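Epidermin biosynthesis protein EpiD (Staphylococcus aureus, PDB 3QJG) binds flavin mononucleotide and, as in the EpiD family of flavoproteins, probably catalyses the oxidative decarboxylation of the C-terminal cysteine of the epidermin precursor peptide. Local coordinates at residues 26-31 with 170-175; 115-120 with 141-146. All blocks are in the same frame, centred on the assembly; numbering follows the deposited sequence.

Interaction 1. Residues 26-31 with 170-175; sequences IELKSK and KVLEFI
The C-terminal turn of helix 168-174 packs against the end of helix 21-28 in a surface contact, where L28 and L172 form a small apolar patch and K31 reaches across to the end of the chain. The two leucines pass head to tail and meet methyl to methyl, L28 CD2 lying 3.5 Å from L172 CD2. L28 is buried, resting also on V35 of strand 34-39, and its CD2 touches CD1 of I175 at 3.8 Å; branched aliphatic side chains suit this inner edge. L172 sits farther out, its CD1 close to the carbonyl oxygen of E27. That oxygen accepts from both the backbone N and the hydroxyl of S30, with S30 OG 2.7 Å away, so a short polar side chain serves the helical turn at 27-30.

K31 closes the outer side. With CG anti to the backbone N (chi1 -159°) and the chain extended beyond it, the lysine runs antiparallel to L172, laying CB 3.6 Å from L172 CD2. Its ammonium then donates from NZ to L172 O at 2.9 Å, in the carbonyl plane. The same NZ forms a salt bridge with the terminal carboxylate, 2.8 Å from I175 OXT. A long, flexible cation suits this place: its methylenes cover a leucine while its charge stays at the surface. Since the carbonyl lies in the last turn of helix 168-174 and the carboxylate just beyond it, the lysine charge would probably offset the negative end of the dipole and tether the last residue.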
ATOM      1  N   ILE A  26     -23.904 -28.721   9.068  1.00 27.70           N
ATOM      2  CA  ILE A  26     -24.814 -28.881  10.199  1.00 28.25           C
ATOM      3  C   ILE A  26     -25.236 -30.355  10.333  1.00 28.16           C
ATOM      4  O   ILE A  26     -25.361 -30.894  11.466  1.00 29.74           O
ATOM      5  CB  ILE A  26     -26.059 -27.928  10.088  1.00 29.17           C
ATOM      6  CG1 ILE A  26     -25.661 -26.469  10.389  1.00 29.28           C
ATOM      7  CG2 ILE A  26     -27.203 -28.345  11.050  1.00 29.15           C
ATOM      8  CD1 ILE A  26     -26.871 -25.560  10.802  1.00 32.08           C
ATOM      9  N   GLU A  27     -25.482 -30.990   9.194  1.00 26.42           N
ATOM     10  CA  GLU A  27     -25.988 -32.347   9.160  1.00 27.07           C
ATOM     11  C   GLU A  27     -24.904 -33.403   9.417  1.00 25.92           C
ATOM     12  O   GLU A  27     -25.173 -34.410  10.019  1.00 25.75           O
ATOM     13  CB  GLU A  27     -26.711 -32.628   7.817  1.00 27.09           C
ATOM     14  CG  GLU A  27     -28.011 -31.821   7.569  1.00 29.66           C
ATOM     15  CD  GLU A  27     -28.977 -31.767   8.784  1.00 33.74           C
ATOM     16  OE1 GLU A  27     -29.271 -30.651   9.281  1.00 35.08           O
ATOM     17  OE2 GLU A  27     -29.452 -32.841   9.226  1.00 32.98           O
ATOM     18  N   LEU A  28     -23.692 -33.181   8.901  1.00 25.65           N
ATOM     19  CA  LEU A  28     -22.551 -34.051   9.169  1.00 24.46           C
ATOM     20  C   LEU A  28     -22.172 -34.049  10.658  1.00 26.19           C
ATOM     21  O   LEU A  28     -21.742 -35.075  11.174  1.00 27.20           O
ATOM     22  CB  LEU A  28     -21.416 -33.665   8.265  1.00 23.94           C
ATOM     23  CG  LEU A  28     -21.670 -34.106   6.816  1.00 21.72           C
ATOM     24  CD1 LEU A  28     -20.781 -33.353   5.845  1.00 24.54           C
ATOM     25  CD2 LEU A  28     -21.421 -35.572   6.692  1.00 24.56           C
ATOM     26  N   LYS A  29     -22.406 -32.939  11.359  1.00 26.40           N
ATOM     27  CA  LYS A  29     -22.215 -32.896  12.804  1.00 29.08           C
ATOM     28  C   LYS A  29     -23.039 -33.905  13.619  1.00 30.71           C
ATOM     29  O   LYS A  29     -22.643 -34.245  14.704  1.00 31.21           O
ATOM     30  CB  LYS A  29     -22.363 -31.471  13.337  1.00 28.71           C
ATOM     31  CG  LYS A  29     -21.039 -30.675  13.158  1.00 28.90           C
ATOM     32  CD  LYS A  29     -20.420 -30.510  14.529  1.00 33.94           C
ATOM     33  CE  LYS A  29     -18.956 -30.542  14.530  1.00 35.00           C
ATOM     34  NZ  LYS A  29     -18.557 -30.727  15.948  1.00 36.88           N
ATOM     35  N   SER A  30     -24.142 -34.412  13.085  1.00 32.27           N
ATOM     36  CA  SER A  30     -24.871 -35.503  13.749  1.00 33.56           C
ATOM     37  C   SER A  30     -24.178 -36.873  13.629  1.00 33.70           C
ATOM     38  O   SER A  30     -24.379 -37.707  14.493  1.00 33.91           O
ATOM     39  CB  SER A  30     -26.292 -35.608  13.199  1.00 34.49           C
ATOM     40  OG  SER A  30     -26.252 -36.034  11.839  1.00 34.45           O
ATOM     41  N   LYS A  31     -23.370 -37.097  12.574  1.00 33.71           N
ATOM     42  CA  LYS A  31     -22.629 -38.348  12.396  1.00 33.32           C
ATOM     43  C   LYS A  31     -21.161 -38.287  12.814  1.00 31.88           C
ATOM     44  O   LYS A  31     -20.585 -39.301  13.178  1.00 30.58           O
ATOM     45  CB  LYS A  31     -22.655 -38.766  10.949  1.00 33.54           C
ATOM     46  CG  LYS A  31     -22.372 -40.224  10.747  1.00 37.43           C
ATOM     47  CD  LYS A  31     -22.001 -40.512   9.291  1.00 40.03           C
ATOM     48  CE  LYS A  31     -22.303 -41.937   8.894  1.00 41.90           C
ATOM     49  NZ  LYS A  31     -22.000 -42.122   7.434  1.00 42.36           N
ATOM     50  N   LYS A 170     -28.200 -37.533   1.735  1.00 27.68           N
ATOM     51  CA  LYS A 170     -27.635 -38.516   0.780  1.00 28.35           C
ATOM     52  C   LYS A 170     -26.133 -38.601   0.936  1.00 27.67           C
ATOM     53  O   LYS A 170     -25.535 -39.652   0.754  1.00 28.27           O
ATOM     54  CB  LYS A 170     -27.958 -38.167  -0.687  1.00 28.29           C
ATOM     55  CG  LYS A 170     -29.416 -38.427  -1.117  1.00 32.21           C
ATOM     56  CD  LYS A 170     -29.685 -39.911  -1.402  1.00 36.40           C
ATOM     57  CE  LYS A 170     -31.072 -40.120  -2.007  1.00 39.97           C
ATOM     58  NZ  LYS A 170     -31.509 -41.565  -1.892  1.00 42.40           N
ATOM     59  N   VAL A 171     -25.522 -37.473   1.274  1.00 27.72           N
ATOM     60  CA  VAL A 171     -24.109 -37.421   1.597  1.00 26.60           C
ATOM     61  C   VAL A 171     -23.857 -38.300   2.802  1.00 26.98           C
ATOM     62  O   VAL A 171     -22.944 -39.115   2.776  1.00 26.00           O
ATOM     63  CB  VAL A 171     -23.663 -35.935   1.871  1.00 27.14           C
ATOM     64  CG1 VAL A 171     -22.169 -35.865   2.262  1.00 23.93           C
ATOM     65  CG2 VAL A 171     -23.970 -35.057   0.642  1.00 23.99           C
ATOM     66  N   LEU A 172     -24.660 -38.135   3.869  1.00 28.46           N
ATOM     67  CA  LEU A 172     -24.489 -38.940   5.101  1.00 29.24           C
ATOM     68  C   LEU A 172     -24.534 -40.438   4.812  1.00 30.59           C
ATOM     69  O   LEU A 172     -23.748 -41.197   5.375  1.00 29.61           O
ATOM     70  CB  LEU A 172     -25.561 -38.649   6.137  1.00 29.35           C
ATOM     71  CG  LEU A 172     -25.310 -37.475   7.062  1.00 30.04           C
ATOM     72  CD1 LEU A 172     -26.404 -37.318   8.061  1.00 30.64           C
ATOM     73  CD2 LEU A 172     -24.021 -37.699   7.831  1.00 33.75           C
ATOM     74  N   GLU A 173     -25.457 -40.840   3.934  1.00 32.30           N
ATOM     75  CA  GLU A 173     -25.643 -42.248   3.564  1.00 33.99           C
ATOM     76  C   GLU A 173     -24.559 -42.784   2.655  1.00 33.35           C
ATOM     77  O   GLU A 173     -24.367 -43.989   2.594  1.00 32.75           O
ATOM     78  CB  GLU A 173     -26.995 -42.469   2.855  1.00 35.20           C
ATOM     79  CG  GLU A 173     -28.132 -42.279   3.772  1.00 37.46           C
ATOM     80  CD  GLU A 173     -29.453 -42.635   3.169  1.00 41.29           C
ATOM     81  OE1 GLU A 173     -30.377 -42.851   3.963  1.00 41.88           O
ATOM     82  OE2 GLU A 173     -29.576 -42.687   1.926  1.00 44.14           O
ATOM     83  N   PHE A 174     -23.879 -41.916   1.918  1.00 33.31           N
ATOM     84  CA  PHE A 174     -22.897 -42.390   0.929  1.00 33.47           C
ATOM     85  C   PHE A 174     -21.566 -42.582   1.633  1.00 33.77           C
ATOM     86  O   PHE A 174     -20.754 -43.355   1.181  1.00 34.58           O
ATOM     87  CB  PHE A 174     -22.773 -41.394  -0.222  1.00 32.95           C
ATOM     88  CG  PHE A 174     -21.951 -41.888  -1.423  1.00 33.95           C
ATOM     89  CD1 PHE A 174     -22.458 -42.865  -2.293  1.00 35.26           C
ATOM     90  CD2 PHE A 174     -20.701 -41.323  -1.704  1.00 32.56           C
ATOM     91  CE1 PHE A 174     -21.709 -43.284  -3.413  1.00 36.25           C
ATOM     92  CE2 PHE A 174     -19.944 -41.735  -2.787  1.00 35.30           C
ATOM     93  CZ  PHE A 174     -20.439 -42.725  -3.653  1.00 35.85           C
ATOM     94  N   ILE A 175     -21.318 -41.880   2.734  1.00 34.20           N
ATOM     95  CA  ILE A 175     -19.972 -41.939   3.321  1.00 34.60           C
ATOM     96  C   ILE A 175     -19.974 -42.788   4.594  1.00 35.79           C
ATOM     97  O   ILE A 175     -18.890 -43.048   5.114  1.00 36.40           O
ATOM     98  CB  ILE A 175     -19.314 -40.514   3.548  1.00 33.15           C
ATOM     99  CG1 ILE A 175     -19.903 -39.785   4.742  1.00 33.87           C
ATOM    100  CG2 ILE A 175     -19.522 -39.641   2.377  1.00 32.96           C
ATOM    101  CD1 ILE A 175     -19.491 -38.308   4.809  1.00 34.12           C
ATOM    102  OXT ILE A 175     -21.020 -43.241   5.110  1.00 36.68           O
TER

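Interaction 2. Residues 115-120 with 141-146; sequences IFPNMN and VSIYPA. With FMN (flavin mononucleotide), chain M.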
ATOM      1  N   ILE A 115     -16.168 -38.212  -3.871  1.00 21.18           N
ATOM      2  CA  ILE A 115     -16.352 -37.055  -4.734  1.00 20.07           C
ATOM      3  C   ILE A 115     -17.846 -36.935  -5.078  1.00 20.14           C
ATOM      4  O   ILE A 115     -18.480 -37.928  -5.443  1.00 21.14           O
ATOM      5  CB  ILE A 115     -15.482 -37.202  -6.015  1.00 20.14           C
ATOM      6  CG1 ILE A 115     -13.988 -37.196  -5.624  1.00 21.39           C
ATOM      7  CG2 ILE A 115     -15.791 -36.078  -6.978  1.00 17.51           C
ATOM      8  CD1 ILE A 115     -12.979 -37.528  -6.763  1.00 20.06           C
ATOM      9  N   PHE A 116     -18.409 -35.738  -4.875  1.00 19.35           N
ATOM     10  CA  PHE A 116     -19.761 -35.360  -5.246  1.00 18.98           C
ATOM     11  C   PHE A 116     -19.706 -34.340  -6.370  1.00 19.92           C
ATOM     12  O   PHE A 116     -19.644 -33.143  -6.128  1.00 19.85           O
ATOM     13  CB  PHE A 116     -20.466 -34.781  -4.043  1.00 19.95           C
ATOM     14  CG  PHE A 116     -20.612 -35.744  -2.927  1.00 19.60           C
ATOM     15  CD1 PHE A 116     -21.749 -36.533  -2.810  1.00 21.48           C
ATOM     16  CD2 PHE A 116     -19.606 -35.889  -1.982  1.00 22.03           C
ATOM     17  CE1 PHE A 116     -21.874 -37.427  -1.754  1.00 21.92           C
ATOM     18  CE2 PHE A 116     -19.751 -36.763  -0.872  1.00 22.03           C
ATOM     19  CZ  PHE A 116     -20.869 -37.538  -0.772  1.00 21.16           C
ATOM     20  N   PRO A 117     -19.668 -34.816  -7.624  1.00 20.05           N
ATOM     21  CA  PRO A 117     -19.510 -33.970  -8.773  1.00 19.41           C
ATOM     22  C   PRO A 117     -20.617 -32.937  -8.950  1.00 21.14           C
ATOM     23  O   PRO A 117     -21.811 -33.183  -8.613  1.00 21.50           O
ATOM     24  CB  PRO A 117     -19.565 -34.939  -9.957  1.00 19.87           C
ATOM     25  CG  PRO A 117     -19.508 -36.322  -9.431  1.00 20.29           C
ATOM     26  CD  PRO A 117     -19.754 -36.261  -7.949  1.00 20.61           C
ATOM     27  N   ASN A 118     -20.235 -31.788  -9.511  1.00 21.01           N
ATOM     28  CA  ASN A 118     -21.133 -30.642  -9.600  1.00 20.53           C
ATOM     29  C   ASN A 118     -20.701 -29.744 -10.736  1.00 20.54           C
ATOM     30  O   ASN A 118     -19.680 -29.076 -10.653  1.00 19.24           O
ATOM     31  CB  ASN A 118     -21.131 -29.901  -8.269  1.00 20.04           C
ATOM     32  CG  ASN A 118     -22.311 -28.922  -8.133  1.00 22.15           C
ATOM     33  OD1 ASN A 118     -23.287 -29.217  -7.438  1.00 24.35           O
ATOM     34  ND2 ASN A 118     -22.207 -27.739  -8.787  1.00 20.05           N
ATOM     35  N   MET A 119     -21.416 -29.785 -11.854  1.00 22.42           N
ATOM     36  CA  MET A 119     -20.921 -29.096 -13.017  1.00 22.42           C
ATOM     37  C   MET A 119     -21.906 -29.153 -14.152  1.00 24.16           C
ATOM     38  O   MET A 119     -22.774 -30.019 -14.185  1.00 24.23           O
ATOM     39  CB  MET A 119     -19.612 -29.732 -13.431  1.00 22.17           C
ATOM     40  CG  MET A 119     -19.771 -31.187 -13.906  1.00 24.32           C
ATOM     41  SD  MET A 119     -18.203 -32.004 -14.246  1.00 27.63           S
ATOM     42  CE  MET A 119     -17.676 -32.341 -12.610  1.00 23.38           C
ATOM     43  N   ASN A 120     -21.793 -28.213 -15.079  1.00 24.16           N
ATOM     44  CA  ASN A 120     -22.609 -28.245 -16.288  1.00 25.79           C
ATOM     45  C   ASN A 120     -22.495 -29.594 -16.963  1.00 26.50           C
ATOM     46  O   ASN A 120     -21.421 -30.179 -17.004  1.00 26.11           O
ATOM     47  CB  ASN A 120     -22.156 -27.171 -17.271  1.00 25.20           C
ATOM     48  CG  ASN A 120     -23.074 -27.043 -18.426  1.00 27.20           C
ATOM     49  OD1 ASN A 120     -22.815 -27.602 -19.490  1.00 30.24           O
ATOM     50  ND2 ASN A 120     -24.180 -26.333 -18.231  1.00 25.36           N
ATOM     51  N   VAL A 141     -11.408 -44.548  -5.466  1.00 25.48           N
ATOM     52  CA  VAL A 141     -12.136 -43.352  -4.984  1.00 23.90           C
ATOM     53  C   VAL A 141     -13.638 -43.585  -5.158  1.00 23.95           C
ATOM     54  O   VAL A 141     -14.104 -44.038  -6.196  1.00 23.55           O
ATOM     55  CB  VAL A 141     -11.639 -42.032  -5.725  1.00 24.41           C
ATOM     56  CG1 VAL A 141     -12.365 -40.783  -5.220  1.00 20.49           C
ATOM     57  CG2 VAL A 141     -10.119 -41.888  -5.602  1.00 21.64           C
ATOM     58  N   SER A 142     -14.425 -43.263  -4.142  1.00 24.21           N
ATOM     59  CA  SER A 142     -15.887 -43.301  -4.303  1.00 25.89           C
ATOM     60  C   SER A 142     -16.457 -42.050  -5.048  1.00 25.98           C
ATOM     61  O   SER A 142     -16.229 -40.916  -4.628  1.00 27.25           O
ATOM     62  CB  SER A 142     -16.538 -43.403  -2.924  1.00 25.93           C
ATOM     63  OG  SER A 142     -15.910 -44.406  -2.152  1.00 29.82           O
ATOM     64  N   ILE A 143     -17.226 -42.265  -6.111  1.00 26.26           N
ATOM     65  CA  ILE A 143     -17.871 -41.193  -6.889  1.00 25.10           C
ATOM     66  C   ILE A 143     -19.383 -41.303  -6.691  1.00 26.40           C
ATOM     67  O   ILE A 143     -19.951 -42.324  -6.962  1.00 25.03           O
ATOM     68  CB  ILE A 143     -17.598 -41.355  -8.374  1.00 26.07           C
ATOM     69  CG1 ILE A 143     -16.083 -41.578  -8.582  1.00 24.84           C
ATOM     70  CG2 ILE A 143     -18.241 -40.180  -9.210  1.00 22.53           C
ATOM     71  CD1 ILE A 143     -15.182 -40.407  -8.045  1.00 18.40           C
ATOM     72  N   TYR A 144     -20.001 -40.268  -6.129  1.00 26.75           N
ATOM     73  CA  TYR A 144     -21.428 -40.252  -5.927  1.00 28.31           C
ATOM     74  C   TYR A 144     -22.092 -40.388  -7.309  1.00 29.63           C
ATOM     75  O   TYR A 144     -21.650 -39.751  -8.260  1.00 28.12           O
ATOM     76  CB  TYR A 144     -21.889 -38.984  -5.202  1.00 27.89           C
ATOM     77  CG  TYR A 144     -23.360 -39.038  -4.885  1.00 27.14           C
ATOM     78  CD1 TYR A 144     -24.309 -38.482  -5.736  1.00 26.48           C
ATOM     79  CD2 TYR A 144     -23.798 -39.670  -3.737  1.00 29.06           C
ATOM     80  CE1 TYR A 144     -25.676 -38.582  -5.448  1.00 29.26           C
ATOM     81  CE2 TYR A 144     -25.157 -39.792  -3.450  1.00 30.06           C
ATOM     82  CZ  TYR A 144     -26.084 -39.256  -4.292  1.00 29.19           C
ATOM     83  OH  TYR A 144     -27.395 -39.396  -3.927  1.00 31.59           O
ATOM     84  N   PRO A 145     -23.122 -41.263  -7.424  1.00 32.19           N
ATOM     85  CA  PRO A 145     -23.801 -41.445  -8.675  1.00 33.93           C
ATOM     86  C   PRO A 145     -24.735 -40.242  -8.864  1.00 35.52           C
ATOM     87  O   PRO A 145     -25.963 -40.312  -8.639  1.00 37.49           O
ATOM     88  CB  PRO A 145     -24.556 -42.755  -8.464  1.00 34.73           C
ATOM     89  CG  PRO A 145     -24.929 -42.696  -7.030  1.00 34.56           C
ATOM     90  CD  PRO A 145     -23.685 -42.148  -6.386  1.00 33.55           C
ATOM     91  N   ALA A 146     -24.140 -39.147  -9.285  1.00 35.64           N
ATOM     92  CA  ALA A 146     -24.808 -37.882  -9.321  1.00 36.66           C
ATOM     93  C   ALA A 146     -25.995 -37.846 -10.280  1.00 38.70           C
ATOM     94  O   ALA A 146     -25.982 -38.387 -11.427  1.00 37.68           O
ATOM     95  CB  ALA A 146     -23.845 -36.796  -9.666  1.00 36.27           C
TER
HETATM   96  N1  FMN M 501     -16.959 -25.348 -12.367  1.00 19.25           N
HETATM   97  C2  FMN M 501     -17.453 -26.597 -12.091  1.00 18.85           C
HETATM   98  O2  FMN M 501     -16.811 -27.586 -12.426  1.00 21.60           O
HETATM   99  N3  FMN M 501     -18.662 -26.745 -11.491  1.00 14.63           N
HETATM  100  C4  FMN M 501     -19.409 -25.662 -11.143  1.00 18.59           C
HETATM  101  O4  FMN M 501     -20.477 -25.895 -10.627  1.00 19.96           O
HETATM  102  C4A FMN M 501     -18.950 -24.376 -11.414  1.00 19.44           C
HETATM  103  N5  FMN M 501     -19.664 -23.246 -11.072  1.00 21.16           N
HETATM  104  C5A FMN M 501     -19.136 -22.016 -11.302  1.00 18.74           C
HETATM  105  C6  FMN M 501     -19.881 -20.883 -11.004  1.00 18.34           C
HETATM  106  C7  FMN M 501     -19.348 -19.632 -11.240  1.00 20.55           C
HETATM  107  C7M FMN M 501     -20.095 -18.375 -10.901  1.00 17.59           C
HETATM  108  C8  FMN M 501     -18.073 -19.524 -11.807  1.00 21.85           C
HETATM  109  C8M FMN M 501     -17.455 -18.188 -12.144  1.00 22.60           C
HETATM  110  C9  FMN M 501     -17.354 -20.649 -12.154  1.00 19.71           C
HETATM  111  C9A FMN M 501     -17.877 -21.909 -11.904  1.00 20.65           C
HETATM  112  N10 FMN M 501     -17.153 -23.040 -12.278  1.00 19.14           N
HETATM  113  C10 FMN M 501     -17.694 -24.252 -12.021  1.00 20.69           C
HETATM  114  C1' FMN M 501     -15.793 -23.001 -12.926  1.00 15.69           C
HETATM  115  C2' FMN M 501     -14.701 -23.321 -11.909  1.00 15.22           C
HETATM  116  O2' FMN M 501     -14.849 -22.488 -10.743  1.00 13.51           O
HETATM  117  C3' FMN M 501     -13.408 -23.179 -12.625  1.00 16.21           C
HETATM  118  O3' FMN M 501     -13.271 -24.168 -13.673  1.00 18.10           O
HETATM  119  C4' FMN M 501     -12.229 -23.264 -11.655  1.00 16.48           C
HETATM  120  O4' FMN M 501     -11.003 -23.265 -12.367  1.00 16.60           O
HETATM  121  C5' FMN M 501     -12.208 -24.528 -10.862  1.00 18.76           C
HETATM  122  O5' FMN M 501     -11.210 -24.347  -9.874  1.00 18.79           O
HETATM  123  P   FMN M 501     -11.120 -25.313  -8.592  1.00 22.71           P
HETATM  124  O1P FMN M 501      -9.715 -25.219  -8.084  1.00 21.17           O
HETATM  125  O2P FMN M 501     -11.462 -26.704  -9.018  1.00 20.44           O
HETATM  126  O3P FMN M 501     -11.890 -24.915  -7.403  1.00 17.54           O
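I115 of strand 113-120, next to last in the parallel part of the sheet, pairs with I143 of the short strand 142-143, a parallel bridge reached by a right-handed crossover through helix 127-138 in the Rossmann-like flavoprotein fold. Two bonds frame I143: I115 N donates to S142 O, and Y144 N donates to I115 O at 2.9 Å, almost straight at 175°.

On the isoleucine side of the sheet, I115 and I143 run alongside one another in the same direction. I143 CD1 fits against I115 CB and CD1, while V141 brings CG1 to within 3.7 Å of I115 CD1; the tip of I115 thus rests in the shallow notch formed by V141 and I143. P117 fills the next hollow, its CG 4.1 Å from I143 CG2 and close to A146 CB, where a small methyl suffices. Beta-branched residues suit a strand, and here their bulk makes a continuous surface beneath helix 87-94, whose I90 rests on I115 and P117.

F116 and Y144 occupy the other side. Y144 CB comes obliquely onto the phenylalanine, 3.4 Å from F116 CD1. Turning CG away from the backbone N (chi1 -175°) brings the tyrosine ring alongside F116, with Y144 CD2 3.6 Å from F116 CE1. The planes are tilted by 29° and strongly displaced, with little overlap. P145 CD lies over one face of the tyrosine.

Past P117 the strand reaches the flavin. N118 OD1 is held by A165 N and N17 ND2, which fixes the amide, and N118 ND2 donates to FMN O4. The N118 backbone completes the grip: FMN N3 donates to N118 O at 2.7 Å.

How the interactions relate
Helix 168-174 connects the two contacts, whose centres are about 16 Å apart. Its outer side carries L172 to interaction 1; its inner side sets V171 against F116 and the ring of F174 edge-to-face on Y144 of interaction 2, with F174 CZ 3.4 Å from I143 O. Interaction 1 is a surface contact between helix ends, so a lysine-carboxylate pair joins the apolar packing. Interaction 2 is partly buried within the sheet and depends on backbone pairing, aliphatic interlock and aromatic rings, with polar side-chain chemistry concentrated at the flavin. I175, which belongs to interaction 1, also packs on F116, so the C-terminal residue joins the two.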